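Local coordinates for protein beta-galactosidase (Bacillus circulans, PDB 4MAD) that probably hydrolyses terminal non-reducing beta-D-galactose residues of beta-D-galactosides, as a retaining-type family 35 glycoside hydrolase built on a TIM barrel, at residues Y47-D50 and R51-L55; D86-R89 and F90-A94. All blocks are in the same frame, centred on the assembly; numbering follows the deposited sequence.

Contact 1 (Y47-D50 and R51-L55); sequences YWED and RLLKL
D50 and K54, one helical turn apart, meet through their charged ends: NZ of K54 lies 2.8 Å from OD2 of D50, which receives it on its syn lone pair. The same OD2 takes a second salt bridge from NH1 of R51 at 3.0 Å, met on the anti side and 34° out of the carboxylate plane, although the oxygen lies nearly in the guanidinium plane. One oxygen is thus gripped by two cations, which would probably stabilise the charged carboxylate. With an alanine at D50 the ammonium of K54 and NH1 of R51 would probably both lose this shared anion, and the guanidinium would be freer to turn. The guanidinium is also packed from the Y47 side: CB of Y47 stands over one of its faces, and NH2 of R51 comes within 3.3 Å of CD2 of Y47, with ring and guanidinium planes 31° apart. R51 gets there because its chain bends at chi2 (-79°), folding back over the first turn. Y560 and H288 also touch this arginine.

The tight side is that of W48 and L52, both buried against M38 and helix 87-97; CD1 of L52 sits 3.4 Å from O of W48. Less enclosed is the side of Y47 and D50, both partly exposed, where a water donates to OD1 of D50 and accepts from NZ of K54, which also bonds to the carbonyl of G323. Beneath the side chains, N of L53 bonds to O of E49 at 2.9 Å, part of the regular i to i+4 ladder. This is a salt-bridge network on the opening turns of helix 48-58, the first helix of the beta-alpha-beta units of a TIM barrel.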
loop_
_atom_site.group_PDB
_atom_site.type_symbol
_atom_site.label_atom_id
_atom_site.label_comp_id
_atom_site.label_asym_id
_atom_site.label_seq_id
_atom_site.Cartn_x
_atom_site.Cartn_y
_atom_site.Cartn_z
ATOM N N TYR A 47 -0.907 2.171 18.226
ATOM C CA TYR A 47 -0.953 0.725 18.288
ATOM C C TYR A 47 0.357 -0.039 17.983
ATOM O O TYR A 47 0.412 -1.229 18.109
ATOM C CB TYR A 47 -2.104 0.201 17.429
ATOM C CG TYR A 47 -3.510 0.468 17.919
ATOM C CD1 TYR A 47 -3.786 0.644 19.256
ATOM C CD2 TYR A 47 -4.567 0.465 17.054
ATOM C CE1 TYR A 47 -5.041 0.853 19.684
ATOM C CE2 TYR A 47 -5.828 0.659 17.487
ATOM C CZ TYR A 47 -6.070 0.869 18.804
ATOM O OH TYR A 47 -7.325 1.043 19.299
ATOM N N TRP A 48 1.417 0.678 17.663
ATOM C CA TRP A 48 2.627 -0.006 17.300
ATOM C C TRP A 48 3.127 -0.895 18.451
ATOM O O TRP A 48 3.514 -2.003 18.258
ATOM C CB TRP A 48 3.710 0.991 16.875
ATOM C CG TRP A 48 3.534 1.636 15.573
ATOM C CD1 TRP A 48 2.751 1.228 14.537
ATOM C CD2 TRP A 48 4.185 2.816 15.115
ATOM N NE1 TRP A 48 2.870 2.058 13.493
ATOM C CE2 TRP A 48 3.745 3.054 13.814
ATOM C CE3 TRP A 48 5.116 3.683 15.671
ATOM C CZ2 TRP A 48 4.186 4.133 13.072
ATOM C CZ3 TRP A 48 5.538 4.736 14.949
ATOM C CH2 TRP A 48 5.082 4.964 13.661
ATOM N N GLU A 49 3.088 -0.394 19.662
ATOM C CA GLU A 49 3.569 -1.204 20.765
ATOM C C GLU A 49 2.741 -2.457 20.940
ATOM O O GLU A 49 3.243 -3.496 21.188
ATOM C CB GLU A 49 3.592 -0.408 22.054
ATOM C CG GLU A 49 4.139 -1.216 23.228
ATOM C CD GLU A 49 4.647 -0.367 24.363
ATOM O OE1 GLU A 49 4.345 0.781 24.474
ATOM O OE2 GLU A 49 5.354 -0.882 25.180
ATOM N N ASP A 50 1.455 -2.333 20.774
ATOM C CA ASP A 50 0.594 -3.466 20.980
ATOM C C ASP A 50 0.973 -4.566 20.012
ATOM O O ASP A 50 1.128 -5.683 20.391
ATOM C CB ASP A 50 -0.847 -3.080 20.712
ATOM C CG ASP A 50 -1.799 -4.257 20.833
ATOM O OD1 ASP A 50 -2.075 -4.664 21.942
ATOM O OD2 ASP A 50 -2.242 -4.796 19.824
ATOM N N ARG A 51 1.111 -4.219 18.736
ATOM C CA ARG A 51 1.417 -5.236 17.772
ATOM C C ARG A 51 2.773 -5.848 17.978
ATOM O O ARG A 51 2.924 -7.003 17.869
ATOM C CB ARG A 51 1.252 -4.728 16.361
ATOM C CG ARG A 51 0.051 -3.853 16.170
ATOM C CD ARG A 51 -1.248 -4.605 16.053
ATOM N NE ARG A 51 -2.311 -3.809 15.472
ATOM C CZ ARG A 51 -3.256 -3.203 16.169
ATOM N NH1 ARG A 51 -3.284 -3.297 17.461
ATOM N NH2 ARG A 51 -4.177 -2.489 15.577
ATOM N N LEU A 52 3.748 -5.011 18.277
ATOM C CA LEU A 52 5.090 -5.497 18.506
ATOM C C LEU A 52 5.163 -6.435 19.711
ATOM O O LEU A 52 5.802 -7.397 19.651
ATOM C CB LEU A 52 6.083 -4.353 18.661
ATOM C CG LEU A 52 6.237 -3.570 17.379
ATOM C CD1 LEU A 52 6.828 -2.251 17.535
ATOM C CD2 LEU A 52 6.980 -4.396 16.393
ATOM N N LEU A 53 4.436 -6.121 20.767
ATOM C CA LEU A 53 4.394 -6.950 21.939
ATOM C C LEU A 53 3.847 -8.316 21.586
ATOM O O LEU A 53 4.298 -9.318 22.090
ATOM C CB LEU A 53 3.499 -6.297 22.977
ATOM C CG LEU A 53 4.109 -5.166 23.765
ATOM C CD1 LEU A 53 3.145 -4.485 24.552
ATOM C CD2 LEU A 53 5.206 -5.612 24.589
ATOM N N LYS A 54 2.854 -8.315 20.716
ATOM C CA LYS A 54 2.269 -9.558 20.224
ATOM C C LYS A 54 3.260 -10.423 19.421
ATOM O O LYS A 54 3.348 -11.597 19.584
ATOM C CB LYS A 54 0.989 -9.310 19.447
ATOM C CG LYS A 54 -0.175 -8.926 20.333
ATOM C CD LYS A 54 -1.319 -8.201 19.688
ATOM C CE LYS A 54 -2.467 -8.088 20.602
ATOM N NZ LYS A 54 -3.533 -7.242 20.198
ATOM N N LEU A 55 4.024 -9.809 18.568
ATOM C CA LEU A 55 5.007 -10.556 17.829
ATOM C C LEU A 55 6.070 -11.144 18.767
ATOM O O LEU A 55 6.422 -12.260 18.667
ATOM C CB LEU A 55 5.656 -9.687 16.770
ATOM C CG LEU A 55 4.746 -9.004 15.744
ATOM C CD1 LEU A 55 5.593 -8.385 14.675
ATOM C CD2 LEU A 55 3.790 -9.938 15.172
HETATM O O HOH W 1 -4.082 -6.275 22.772
#

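Contact 2 (D86-R89 and F90-A94); sequences DIVR and FIKTA
F90 opens its segment by giving its backbone N-H to O of D86 at 3.2 Å, with the donor in the carbonyl plane. CG of its side chain is anti to the backbone N (chi1 170°), and the ring leads away from the preceding turn to meet W48 edge-to-face. I91 follows with a nearly straight bond from N to O of I87 (3.0 Å, 175° at the hydrogen). Its side chain runs beside that of I87 and points the same way, CD1 lying 4.0 Å from CG1 of I87. At K92 the backbone N bonds to O of V88, while the extended side chain lies alongside the valine, CE being 4.1 Å from CG1 of V88, before its end leads away. T93 grips O of R89 twice: OG1 donates at 2.8 Å and the backbone N at 2.9 Å, from opposite faces of the carbonyl plane, so the hydroxyl proton is spent on a carbonyl of the same helix. One turn earlier, OD1 of D86 accepts from N of R89 at 3.1 Å, the donor standing above the carboxylate plane. D86 sits at the N-cap of helix 87-97, a barrel helix of the TIM fold, and this is its capping bond.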
loop_
_atom_site.group_PDB
_atom_site.type_symbol
_atom_site.label_atom_id
_atom_site.label_comp_id
_atom_site.label_asym_id
_atom_site.label_seq_id
_atom_site.Cartn_x
_atom_site.Cartn_y
_atom_site.Cartn_z
ATOM N N ASP A 86 6.644 8.092 11.419
ATOM C CA ASP A 86 7.771 8.261 12.287
ATOM C C ASP A 86 8.438 6.912 12.423
ATOM O O ASP A 86 8.202 6.208 13.345
ATOM C CB ASP A 86 7.317 8.736 13.647
ATOM C CG ASP A 86 8.449 9.328 14.482
ATOM O OD1 ASP A 86 9.583 8.987 14.305
ATOM O OD2 ASP A 86 8.173 10.118 15.323
ATOM N N ILE A 87 9.265 6.563 11.470
ATOM C CA ILE A 87 9.963 5.312 11.482
ATOM C C ILE A 87 10.913 5.223 12.648
ATOM O O ILE A 87 11.055 4.201 13.246
ATOM C CB ILE A 87 10.616 5.047 10.143
ATOM C CG1 ILE A 87 11.109 3.636 10.064
ATOM C CG2 ILE A 87 11.685 6.009 9.864
ATOM C CD1 ILE A 87 11.744 3.365 8.801
ATOM N N VAL A 88 11.477 6.339 13.037
ATOM C CA VAL A 88 12.317 6.283 14.196
ATOM C C VAL A 88 11.563 5.796 15.470
ATOM O O VAL A 88 12.024 4.949 16.171
ATOM C CB VAL A 88 13.006 7.603 14.392
ATOM C CG1 VAL A 88 13.755 7.651 15.665
ATOM C CG2 VAL A 88 13.938 7.849 13.267
ATOM N N ARG A 89 10.382 6.303 15.711
ATOM C CA ARG A 89 9.594 5.898 16.838
ATOM C C ARG A 89 9.259 4.422 16.732
ATOM O O ARG A 89 9.321 3.728 17.684
ATOM C CB ARG A 89 8.340 6.724 16.880
ATOM C CG ARG A 89 7.390 6.369 18.017
ATOM C CD ARG A 89 6.073 7.104 17.917
ATOM N NE ARG A 89 5.085 6.544 18.818
ATOM C CZ ARG A 89 3.880 7.020 18.995
ATOM N NH1 ARG A 89 3.476 8.069 18.325
ATOM N NH2 ARG A 89 3.083 6.433 19.869
ATOM N N PHE A 90 8.930 3.974 15.536
ATOM C CA PHE A 90 8.529 2.605 15.385
ATOM C C PHE A 90 9.676 1.698 15.759
ATOM O O PHE A 90 9.524 0.800 16.530
ATOM C CB PHE A 90 8.095 2.351 13.947
ATOM C CG PHE A 90 7.890 0.896 13.626
ATOM C CD1 PHE A 90 6.771 0.253 13.994
ATOM C CD2 PHE A 90 8.816 0.191 12.934
ATOM C CE1 PHE A 90 6.590 -1.039 13.714
ATOM C CE2 PHE A 90 8.626 -1.110 12.661
ATOM C CZ PHE A 90 7.533 -1.708 13.037
ATOM N N ILE A 91 10.840 2.001 15.206
ATOM C CA ILE A 91 12.004 1.215 15.498
ATOM C C ILE A 91 12.446 1.234 16.989
ATOM O O ILE A 91 12.747 0.239 17.544
ATOM C CB ILE A 91 13.162 1.596 14.585
ATOM C CG1 ILE A 91 12.770 1.309 13.129
ATOM C CG2 ILE A 91 14.421 0.889 15.007
ATOM C CD1 ILE A 91 13.811 1.600 12.177
ATOM N N LYS A 92 12.393 2.378 17.607
ATOM C CA LYS A 92 12.625 2.471 19.043
ATOM C C LYS A 92 11.616 1.651 19.817
ATOM O O LYS A 92 11.925 1.138 20.818
ATOM C CB LYS A 92 12.583 3.892 19.511
ATOM C CG LYS A 92 13.810 4.627 19.192
ATOM C CD LYS A 92 13.630 6.082 19.472
ATOM C CE LYS A 92 14.920 6.765 19.497
ATOM N NZ LYS A 92 14.741 8.082 20.052
ATOM N N THR A 93 10.405 1.548 19.317
ATOM C CA THR A 93 9.418 0.733 19.961
ATOM C C THR A 93 9.794 -0.751 19.944
ATOM O O THR A 93 9.621 -1.446 20.903
ATOM C CB THR A 93 8.007 0.989 19.456
ATOM O OG1 THR A 93 7.738 2.378 19.494
ATOM C CG2 THR A 93 6.979 0.248 20.286
ATOM N N ALA A 94 10.318 -1.192 18.818
ATOM C CA ALA A 94 10.763 -2.567 18.647
ATOM C C ALA A 94 11.899 -2.831 19.632
ATOM O O ALA A 94 11.902 -3.776 20.354
ATOM C CB ALA A 94 11.213 -2.799 17.248
#

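Overall arrangement
From the N terminus, the chain leaves barrel strand 34-38, enters helix 48-58 through contact 1, and reaches strand 62-66; contact 2 then starts helix 87-97, which leads to strand 100-104. Each contact joins adjoining segments within one helix, so neither closes a long loop, and the two follow in series without nesting or crossing. Their centres are about 12 Å apart, and the helices touch directly: CH2 of W48 lies 3.4 Å from O of D86, and CD1 of L52 lies 3.7 Å from CG2 of T93. Together they pair two neighbouring outer helices of the barrel, while Y47, through D527, links contact 1 to the C-terminal beta region.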